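Local structure of glycoside hydrolase YxiA (Bacillus licheniformis, 3LV4) at residues K273-F278 with V360-D365; Y25-S30 with M41-I46; E62-T67 with Y117-I122. The protein probably hydrolyses the alpha-1,5-linked L-arabinose backbone of arabinan, as a calcium-binding glycoside hydrolase of family 43. All coordinates share one frame; numbering follows the deposited sequence.

Contact 1: residues K273-F278 with V360-D365; sequences KLMGNF and VRHGKD
K273 reaches across to H362-D365 because CG stands anti to the backbone N (chi1 173°) and every later torsion is extended, carrying the chain past the G363 carbonyl, CD closest to its oxygen. Its ammonium group then lands between two backbone oxygens: NZ lies 2.8 Å from H362 O and 2.8 Å from D365 O, each approached from outside the carbonyl plane. A salt bridge from NZ to D365 OD1, at 3.2 Å, completes the grip, and K371 supplies a second positive partner to both that carboxylate and H362 O.

Farther along, the imidazole of H362 is sandwiched. M275 CA sits over one face, 4.1 Å from the ring centroid, in a CH-pi contact, while V360 CG1 lies over the opposite face toward the rim. F278, whose CG is wedged between backbone N and carbonyl carbon (chi1 71°), brings CD2 to the imidazole edge, 3.9 Å from CE1 of H362; the two ring planes stand 84° apart. W439 meets both rings edge-to-face. One water donates to K273 O and G363 O, and another links N277 O with H362 ND1.

Here strand 272-280 of the propeller meets strand 355-363 of the lipocalin-like region. Two carbonyls and a shared carboxylate answer the lysine charge inside the interface, so the join is probably polar and specific at this end, apolar and aromatic at H362.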
loop_
_atom_site.group_PDB
_atom_site.type_symbol
_atom_site.label_atom_id
_atom_site.label_comp_id
_atom_site.label_asym_id
_atom_site.label_seq_id
_atom_site.Cartn_x
_atom_site.Cartn_y
_atom_site.Cartn_z
ATOM N N LYS A 273 -6.172 6.922 -7.240
ATOM C CA LYS A 273 -4.991 6.168 -7.677
ATOM C C LYS A 273 -3.737 6.998 -7.450
ATOM O O LYS A 273 -3.598 8.086 -8.007
ATOM C CB LYS A 273 -5.114 5.770 -9.148
ATOM C CG LYS A 273 -3.867 5.131 -9.736
ATOM C CD LYS A 273 -4.081 4.782 -11.214
ATOM C CE LYS A 273 -2.838 4.166 -11.859
ATOM N NZ LYS A 273 -3.011 4.021 -13.342
ATOM N N LEU A 274 -2.819 6.478 -6.642
ATOM C CA LEU A 274 -1.654 7.264 -6.220
ATOM C C LEU A 274 -0.439 7.084 -7.109
ATOM O O LEU A 274 0.415 7.969 -7.185
ATOM C CB LEU A 274 -1.262 6.912 -4.788
ATOM C CG LEU A 274 -2.322 7.264 -3.747
ATOM C CD1 LEU A 274 -1.850 6.847 -2.352
ATOM C CD2 LEU A 274 -2.626 8.765 -3.816
HETATM N N MSE A 275 -0.351 5.933 -7.769
HETATM C CA MSE A 275 0.868 5.578 -8.495
HETATM C C MSE A 275 0.643 4.344 -9.362
HETATM O O MSE A 275 0.104 3.338 -8.884
HETATM C CB MSE A 275 2.006 5.319 -7.497
HETATM C CG MSE A 275 3.317 4.853 -8.117
HETATM SE SE MSE A 275 4.696 4.511 -6.731
HETATM C CE MSE A 275 3.595 3.602 -5.402
ATOM N N GLY A 276 1.037 4.435 -10.634
ATOM C CA GLY A 276 1.090 3.284 -11.522
ATOM C C GLY A 276 2.492 3.086 -12.088
ATOM O O GLY A 276 3.470 3.577 -11.516
ATOM N N ASN A 277 2.597 2.381 -13.211
ATOM C CA ASN A 277 3.887 2.108 -13.844
ATOM C C ASN A 277 4.405 3.369 -14.531
ATOM O O ASN A 277 3.647 4.055 -15.222
ATOM C CB ASN A 277 3.752 1.029 -14.916
ATOM C CG ASN A 277 3.231 -0.302 -14.386
ATOM O OD1 ASN A 277 3.011 -0.481 -13.189
ATOM N ND2 ASN A 277 3.037 -1.252 -15.301
ATOM N N PHE A 278 5.691 3.673 -14.372
ATOM C CA PHE A 278 6.220 4.918 -14.920
ATOM C C PHE A 278 7.725 4.850 -15.083
ATOM O O PHE A 278 8.392 4.004 -14.487
ATOM C CB PHE A 278 5.915 6.077 -13.977
ATOM C CG PHE A 278 6.726 6.039 -12.718
ATOM C CD1 PHE A 278 7.960 6.664 -12.661
ATOM C CD2 PHE A 278 6.273 5.345 -11.599
ATOM C CE1 PHE A 278 8.729 6.604 -11.504
ATOM C CE2 PHE A 278 7.038 5.292 -10.435
ATOM C CZ PHE A 278 8.263 5.918 -10.393
ATOM N N VAL A 360 4.819 12.988 -15.108
ATOM C CA VAL A 360 4.171 11.683 -15.225
ATOM C C VAL A 360 2.706 11.847 -14.864
ATOM O O VAL A 360 2.378 12.401 -13.818
ATOM C CB VAL A 360 4.788 10.618 -14.283
ATOM C CG1 VAL A 360 3.959 9.335 -14.328
ATOM C CG2 VAL A 360 6.235 10.334 -14.670
ATOM N N ARG A 361 1.827 11.396 -15.754
ATOM C CA ARG A 361 0.395 11.399 -15.495
ATOM C C ARG A 361 -0.036 9.952 -15.298
ATOM O O ARG A 361 -0.112 9.174 -16.257
ATOM C CB ARG A 361 -0.358 12.057 -16.653
ATOM C CG ARG A 361 -0.256 13.590 -16.656
ATOM C CD ARG A 361 -0.842 14.187 -17.930
ATOM N NE ARG A 361 0.136 14.099 -19.002
ATOM C CZ ARG A 361 -0.102 14.374 -20.280
ATOM N NH1 ARG A 361 -1.315 14.751 -20.676
ATOM N NH2 ARG A 361 0.881 14.257 -21.165
ATOM N N HIS A 362 -0.289 9.582 -14.046
ATOM C CA HIS A 362 -0.575 8.180 -13.718
ATOM C C HIS A 362 -1.954 7.720 -14.179
ATOM O O HIS A 362 -2.186 6.524 -14.343
ATOM C CB HIS A 362 -0.396 7.926 -12.220
ATOM C CG HIS A 362 1.014 8.096 -11.742
ATOM N ND1 HIS A 362 1.976 7.113 -11.877
ATOM C CD2 HIS A 362 1.623 9.133 -11.119
ATOM C CE1 HIS A 362 3.110 7.536 -11.351
ATOM N NE2 HIS A 362 2.926 8.763 -10.891
ATOM N N GLY A 363 -2.868 8.666 -14.386
ATOM C CA GLY A 363 -4.204 8.329 -14.857
ATOM C C GLY A 363 -5.046 7.612 -13.815
ATOM O O GLY A 363 -4.715 7.597 -12.628
ATOM N N LYS A 364 -6.154 7.024 -14.247
ATOM C CA LYS A 364 -7.058 6.367 -13.297
ATOM C C LYS A 364 -7.399 4.932 -13.694
ATOM O O LYS A 364 -8.250 4.296 -13.067
ATOM C CB LYS A 364 -8.334 7.199 -13.069
ATOM C CG LYS A 364 -8.416 7.826 -11.675
ATOM C CD LYS A 364 -8.708 6.783 -10.595
ATOM C CE LYS A 364 -10.205 6.478 -10.458
ATOM N NZ LYS A 364 -10.956 7.493 -9.631
ATOM N N ASP A 365 -6.709 4.418 -14.711
ATOM C CA ASP A 365 -6.954 3.062 -15.183
ATOM C C ASP A 365 -6.185 2.003 -14.391
ATOM O O ASP A 365 -5.267 2.315 -13.628
ATOM C CB ASP A 365 -6.630 2.932 -16.680
ATOM C CG ASP A 365 -5.224 3.454 -17.048
ATOM O OD1 ASP A 365 -4.493 3.978 -16.170
ATOM O OD2 ASP A 365 -4.853 3.343 -18.243
HETATM O O HOH W 1 -3.049 8.387 -10.678
HETATM O O HOH W 2 1.453 5.417 -14.135
#

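Contact 2: residues Y25-S30 with M41-I46; sequences YYVFGS and MNWTQI. With ACT (acetate ion), chain F.
V27 and W43 form the close-packed part of this contact, their side chains crossing at about a right angle. The six-membered end of the indole is the part that reaches the strand: CH2 of W43 lies 3.9 Å from V27 CG1, and CZ3 of W43 is 3.9 Å from V27 CG2, so both methyls of the valine bear on the same end of the ring. The indole CH2 meets Y25 CB at 4.2 Å, and CZ3 comes to 3.8 Å from the carbonyl oxygen of Y25. With CG anti to its carbonyl carbon (chi1 -64°), W43 carries its ring across to strand 24-29.

The other parts are sparser. I46 touches Y26 through a single methyl, CD1, set at the edge of the phenol ring and 3.8 Å from CE2 of Y26, whose hydroxyl bonds to E114. Y25 turns its ring away from the tryptophan, and its OH donates a 2.6 Å hydrogen bond to O of an acetate ion, probably from the crystallisation liquor, at the ring edge. A glycine in place of Y25 removes CB and the ring, which would probably open a gap beside CH2 of W43 and leave F295 without its edge-to-face partner.

Strand 33-37 runs between strands 24-29 and 44-47 in one four-stranded antiparallel blade of the five-bladed beta-propeller characteristic of family 43, and these side chains meet across it. W43 also packs on S37 and V11, whereas I46 rests on S34 and K36; V27 reaches I18 of the edge strand 17-21, and S30, farther along, bonds to D15, the predicted proton acceptor.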
loop_
_atom_site.group_PDB
_atom_site.type_symbol
_atom_site.label_atom_id
_atom_site.label_comp_id
_atom_site.label_asym_id
_atom_site.label_seq_id
_atom_site.Cartn_x
_atom_site.Cartn_y
_atom_site.Cartn_z
ATOM N N TYR A 25 13.084 -0.162 12.226
ATOM C CA TYR A 25 11.949 -0.457 11.354
ATOM C C TYR A 25 12.083 -1.872 10.818
ATOM O O TYR A 25 13.159 -2.272 10.370
ATOM C CB TYR A 25 11.902 0.507 10.168
ATOM C CG TYR A 25 11.677 1.953 10.547
ATOM C CD1 TYR A 25 10.395 2.438 10.785
ATOM C CD2 TYR A 25 12.745 2.837 10.655
ATOM C CE1 TYR A 25 10.183 3.759 11.133
ATOM C CE2 TYR A 25 12.545 4.158 11.000
ATOM C CZ TYR A 25 11.261 4.614 11.235
ATOM O OH TYR A 25 11.049 5.926 11.581
ATOM N N TYR A 26 10.985 -2.621 10.864
ATOM C CA TYR A 26 10.927 -3.952 10.282
ATOM C C TYR A 26 9.872 -3.999 9.196
ATOM O O TYR A 26 8.846 -3.326 9.298
ATOM C CB TYR A 26 10.575 -4.979 11.365
ATOM C CG TYR A 26 11.688 -5.201 12.351
ATOM C CD1 TYR A 26 11.827 -4.383 13.466
ATOM C CD2 TYR A 26 12.604 -6.231 12.167
ATOM C CE1 TYR A 26 12.858 -4.585 14.373
ATOM C CE2 TYR A 26 13.634 -6.440 13.060
ATOM C CZ TYR A 26 13.759 -5.619 14.162
ATOM O OH TYR A 26 14.791 -5.836 15.051
ATOM N N VAL A 27 10.127 -4.779 8.148
ATOM C CA VAL A 27 9.065 -5.155 7.226
ATOM C C VAL A 27 8.901 -6.666 7.211
ATOM O O VAL A 27 9.889 -7.415 7.155
ATOM C CB VAL A 27 9.273 -4.618 5.781
ATOM C CG1 VAL A 27 8.990 -3.111 5.725
ATOM C CG2 VAL A 27 10.674 -4.962 5.257
ATOM N N PHE A 28 7.651 -7.109 7.287
ATOM C CA PHE A 28 7.334 -8.535 7.188
ATOM C C PHE A 28 6.500 -8.739 5.944
ATOM O O PHE A 28 5.515 -8.027 5.725
ATOM C CB PHE A 28 6.566 -9.017 8.425
ATOM C CG PHE A 28 7.397 -9.023 9.683
ATOM C CD1 PHE A 28 7.492 -7.884 10.471
ATOM C CD2 PHE A 28 8.094 -10.166 10.065
ATOM C CE1 PHE A 28 8.263 -7.885 11.627
ATOM C CE2 PHE A 28 8.865 -10.183 11.227
ATOM C CZ PHE A 28 8.956 -9.039 12.005
ATOM N N GLY A 29 6.905 -9.700 5.116
ATOM C CA GLY A 29 6.263 -9.902 3.831
ATOM C C GLY A 29 5.905 -11.347 3.593
ATOM O O GLY A 29 6.031 -12.186 4.491
ATOM N N SER A 30 5.445 -11.636 2.380
ATOM C CA SER A 30 5.114 -13.007 2.008
ATOM C C SER A 30 6.343 -13.923 2.054
ATOM O O SER A 30 7.490 -13.450 2.062
ATOM C CB SER A 30 4.460 -13.035 0.628
ATOM O OG SER A 30 3.256 -12.274 0.654
HETATM N N MSE A 41 16.352 3.453 4.521
HETATM C CA MSE A 41 17.129 3.522 3.287
HETATM C C MSE A 41 18.087 2.353 3.167
HETATM O O MSE A 41 18.271 1.795 2.088
HETATM C CB MSE A 41 17.917 4.830 3.226
HETATM C CG MSE A 41 17.047 6.063 3.307
HETATM SE SE MSE A 41 18.135 7.625 3.690
HETATM C CE MSE A 41 19.226 7.628 2.069
ATOM N N ASN A 42 18.716 1.994 4.278
ATOM C CA ASN A 42 19.648 0.881 4.275
ATOM C C ASN A 42 19.082 -0.314 5.009
ATOM O O ASN A 42 19.152 -0.401 6.238
ATOM C CB ASN A 42 20.994 1.316 4.837
ATOM C CG ASN A 42 21.648 2.367 3.968
ATOM O OD1 ASN A 42 22.313 2.047 2.977
ATOM N ND2 ASN A 42 21.434 3.635 4.309
ATOM N N TRP A 43 18.499 -1.224 4.239
ATOM C CA TRP A 43 17.844 -2.399 4.802
ATOM C C TRP A 43 18.789 -3.583 4.879
ATOM O O TRP A 43 19.694 -3.729 4.052
ATOM C CB TRP A 43 16.613 -2.785 3.974
ATOM C CG TRP A 43 15.534 -1.739 3.973
ATOM C CD1 TRP A 43 15.415 -0.689 3.111
ATOM C CD2 TRP A 43 14.418 -1.646 4.877
ATOM N NE1 TRP A 43 14.297 0.053 3.421
ATOM C CE2 TRP A 43 13.669 -0.513 4.500
ATOM C CE3 TRP A 43 13.986 -2.409 5.968
ATOM C CZ2 TRP A 43 12.513 -0.118 5.176
ATOM C CZ3 TRP A 43 12.828 -2.020 6.636
ATOM C CH2 TRP A 43 12.107 -0.881 6.239
ATOM N N THR A 44 18.564 -4.419 5.890
ATOM C CA THR A 44 19.270 -5.672 6.046
ATOM C C THR A 44 18.272 -6.817 5.933
ATOM O O THR A 44 17.247 -6.828 6.612
ATOM C CB THR A 44 19.966 -5.728 7.410
ATOM O OG1 THR A 44 20.962 -4.699 7.466
ATOM C CG2 THR A 44 20.620 -7.085 7.631
ATOM N N GLN A 45 18.556 -7.770 5.058
ATOM C CA GLN A 45 17.670 -8.913 4.893
ATOM C C GLN A 45 17.787 -9.839 6.101
ATOM O O GLN A 45 18.889 -10.221 6.492
ATOM C CB GLN A 45 18.021 -9.675 3.615
ATOM C CG GLN A 45 16.978 -10.702 3.204
ATOM C CD GLN A 45 15.915 -10.103 2.308
ATOM O OE1 GLN A 45 16.228 -9.361 1.372
ATOM N NE2 GLN A 45 14.652 -10.422 2.587
ATOM N N ILE A 46 16.653 -10.202 6.690
ATOM C CA ILE A 46 16.651 -11.123 7.825
ATOM C C ILE A 46 16.260 -12.536 7.401
ATOM O O ILE A 46 16.896 -13.517 7.811
ATOM C CB ILE A 46 15.705 -10.652 8.943
ATOM C CG1 ILE A 46 16.162 -9.309 9.511
ATOM C CG2 ILE A 46 15.624 -11.696 10.061
ATOM C CD1 ILE A 46 15.056 -8.596 10.282
HETATM C C ACT F . 13.714 7.893 10.306
HETATM O O ACT F . 13.018 7.677 11.323
HETATM O OXT ACT F . 13.167 7.694 9.198
HETATM C CH3 ACT F . 15.131 8.357 10.415
#

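Contact 3: residues E62-T67 with Y117-I122; sequences EELKET and YKNKGI
E63 spreads its carboxylate over two consecutive residues of the strand. K118 NZ donates to OE1 of E63 at 2.7 Å, meeting it on the syn side and 23° out of the carboxylate plane, with a weaker bond to OE2 completing the salt bridge. The backbone N of N119 donates to OE2 of E63, on its anti lone pair, 2.8 Å away and nearly straight at 166°. E63 can face both because its chain bends at chi2 (66°), while K118 curls back through two bends of its own; N59 adds a further bond to OE1.

Outward from this grip, the N119 side chain runs antiparallel alongside that of E63, its amide plane almost at right angles to the carboxylate. A water donates to E66 OE1 and N119 OD1, bridging the exposed E66 to N119. Beside it, I122 CD1 lies 3.8 Å from E66 CB, and I122 CG1 lies 3.4 Å from OG1 of the buried T67.

L64, between helices 60-63 and 65-71, packs its CD2 3.9 Å from N119 CB on strand 118-126, the outermost strand of its propeller blade. With both carboxylate oxygens engaged, the buried E63 is likely to stay ionised, its charge answered by lysine and its rotation fixed by the backbone N-H.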
loop_
_atom_site.group_PDB
_atom_site.type_symbol
_atom_site.label_atom_id
_atom_site.label_comp_id
_atom_site.label_asym_id
_atom_site.label_seq_id
_atom_site.Cartn_x
_atom_site.Cartn_y
_atom_site.Cartn_z
ATOM N N GLU A 62 6.346 -27.553 10.733
ATOM C CA GLU A 62 5.669 -28.203 11.848
ATOM C C GLU A 62 4.753 -27.215 12.565
ATOM O O GLU A 62 3.607 -27.533 12.885
ATOM C CB GLU A 62 6.694 -28.752 12.843
ATOM C CG GLU A 62 6.119 -29.117 14.216
ATOM C CD GLU A 62 7.199 -29.526 15.229
ATOM O OE1 GLU A 62 8.100 -28.701 15.539
ATOM O OE2 GLU A 62 7.137 -30.675 15.724
ATOM N N GLU A 63 5.266 -26.012 12.808
ATOM C CA GLU A 63 4.560 -25.026 13.616
ATOM C C GLU A 63 3.213 -24.667 13.000
ATOM O O GLU A 63 2.213 -24.560 13.704
ATOM C CB GLU A 63 5.408 -23.762 13.794
ATOM C CG GLU A 63 4.872 -22.791 14.844
ATOM C CD GLU A 63 4.922 -23.360 16.269
ATOM O OE1 GLU A 63 5.701 -24.306 16.519
ATOM O OE2 GLU A 63 4.180 -22.863 17.140
ATOM N N LEU A 64 3.191 -24.511 11.679
ATOM C CA LEU A 64 1.984 -24.069 11.000
ATOM C C LEU A 64 1.418 -25.167 10.109
ATOM O O LEU A 64 0.754 -24.878 9.110
ATOM C CB LEU A 64 2.273 -22.812 10.161
ATOM C CG LEU A 64 2.941 -21.646 10.901
ATOM C CD1 LEU A 64 3.014 -20.398 10.000
ATOM C CD2 LEU A 64 2.202 -21.339 12.202
ATOM N N LYS A 65 1.678 -26.425 10.468
ATOM C CA LYS A 65 1.289 -27.533 9.600
ATOM C C LYS A 65 -0.187 -27.501 9.207
ATOM O O LYS A 65 -0.520 -27.833 8.071
ATOM C CB LYS A 65 1.646 -28.893 10.214
ATOM C CG LYS A 65 0.883 -29.225 11.476
ATOM C CD LYS A 65 1.427 -30.500 12.126
ATOM C CE LYS A 65 0.795 -30.748 13.488
ATOM N NZ LYS A 65 1.403 -31.922 14.175
ATOM N N GLU A 66 -1.067 -27.104 10.129
ATOM C CA GLU A 66 -2.498 -27.131 9.829
ATOM C C GLU A 66 -2.826 -26.168 8.704
ATOM O O GLU A 66 -3.723 -26.417 7.895
ATOM C CB GLU A 66 -3.354 -26.800 11.059
ATOM C CG GLU A 66 -3.445 -27.906 12.092
ATOM C CD GLU A 66 -2.330 -27.842 13.128
ATOM O OE1 GLU A 66 -1.538 -26.866 13.114
ATOM O OE2 GLU A 66 -2.253 -28.771 13.962
ATOM N N THR A 67 -2.083 -25.070 8.647
ATOM C CA THR A 67 -2.315 -24.041 7.643
ATOM C C THR A 67 -1.797 -24.502 6.279
ATOM O O THR A 67 -2.486 -24.377 5.263
ATOM C CB THR A 67 -1.661 -22.706 8.073
ATOM O OG1 THR A 67 -2.423 -22.153 9.148
ATOM C CG2 THR A 67 -1.627 -21.697 6.917
ATOM N N TYR A 117 8.172 -17.051 16.458
ATOM C CA TYR A 117 6.732 -16.897 16.639
ATOM C C TYR A 117 6.120 -18.256 16.946
ATOM O O TYR A 117 6.506 -19.265 16.342
ATOM C CB TYR A 117 6.099 -16.256 15.394
ATOM C CG TYR A 117 6.444 -14.791 15.295
ATOM C CD1 TYR A 117 7.696 -14.380 14.852
ATOM C CD2 TYR A 117 5.537 -13.818 15.690
ATOM C CE1 TYR A 117 8.022 -13.030 14.780
ATOM C CE2 TYR A 117 5.850 -12.473 15.626
ATOM C CZ TYR A 117 7.097 -12.085 15.181
ATOM O OH TYR A 117 7.415 -10.745 15.123
ATOM N N LYS A 118 5.196 -18.278 17.906
ATOM C CA LYS A 118 4.516 -19.511 18.301
ATOM C C LYS A 118 3.037 -19.479 17.948
ATOM O O LYS A 118 2.318 -18.537 18.276
ATOM C CB LYS A 118 4.700 -19.796 19.789
ATOM C CG LYS A 118 6.118 -20.209 20.140
ATOM C CD LYS A 118 6.514 -21.532 19.471
ATOM C CE LYS A 118 5.607 -22.678 19.905
ATOM N NZ LYS A 118 5.953 -23.956 19.229
ATOM N N ASN A 119 2.604 -20.527 17.269
ATOM C CA ASN A 119 1.246 -20.631 16.757
ATOM C C ASN A 119 0.211 -20.643 17.881
ATOM O O ASN A 119 0.358 -21.385 18.859
ATOM C CB ASN A 119 1.138 -21.904 15.903
ATOM C CG ASN A 119 -0.241 -22.099 15.304
ATOM O OD1 ASN A 119 -0.729 -23.232 15.180
ATOM N ND2 ASN A 119 -0.876 -21.010 14.928
ATOM N N LYS A 120 -0.823 -19.811 17.745
ATOM C CA LYS A 120 -1.941 -19.818 18.681
ATOM C C LYS A 120 -3.189 -20.396 18.026
ATOM O O LYS A 120 -4.206 -20.624 18.695
ATOM C CB LYS A 120 -2.232 -18.407 19.202
ATOM C CG LYS A 120 -1.105 -17.811 20.038
ATOM C CD LYS A 120 -1.533 -16.493 20.681
ATOM C CE LYS A 120 -2.774 -16.652 21.553
ATOM N NZ LYS A 120 -3.242 -15.347 22.122
ATOM N N GLY A 121 -3.121 -20.612 16.715
ATOM C CA GLY A 121 -4.212 -21.255 16.002
ATOM C C GLY A 121 -4.787 -20.501 14.814
ATOM O O GLY A 121 -4.683 -19.270 14.714
ATOM N N ILE A 122 -5.398 -21.268 13.909
ATOM C CA ILE A 122 -6.169 -20.735 12.791
ATOM C C ILE A 122 -7.508 -20.211 13.290
ATOM O O ILE A 122 -8.156 -20.860 14.120
ATOM C CB ILE A 122 -6.456 -21.850 11.766
ATOM C CG1 ILE A 122 -5.138 -22.392 11.178
ATOM C CG2 ILE A 122 -7.433 -21.353 10.689
ATOM C CD1 ILE A 122 -5.295 -23.662 10.343
HETATM O O HOH W 3 -2.760 -24.488 13.650
#

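Overall arrangement
From the N terminus, contact 2 comes first, closing a short loop of ten residues within one propeller blade and spanning its strand 33-37. Contact 3 follows, bringing the helical segment 62-67 onto strand 118-126 of the next blade after fifty or so residues. The two touch where F28 CZ lies 3.9 Å from Y117 OH, a packing contact between these consecutive blades. Contact 1 closes last, over some eighty residues, and ties the propeller to the C-terminal lipocalin-like part; its centre is about 39 Å from that of contact 3, across the chain's middle. The three loops are in series: none nests in or crosses another.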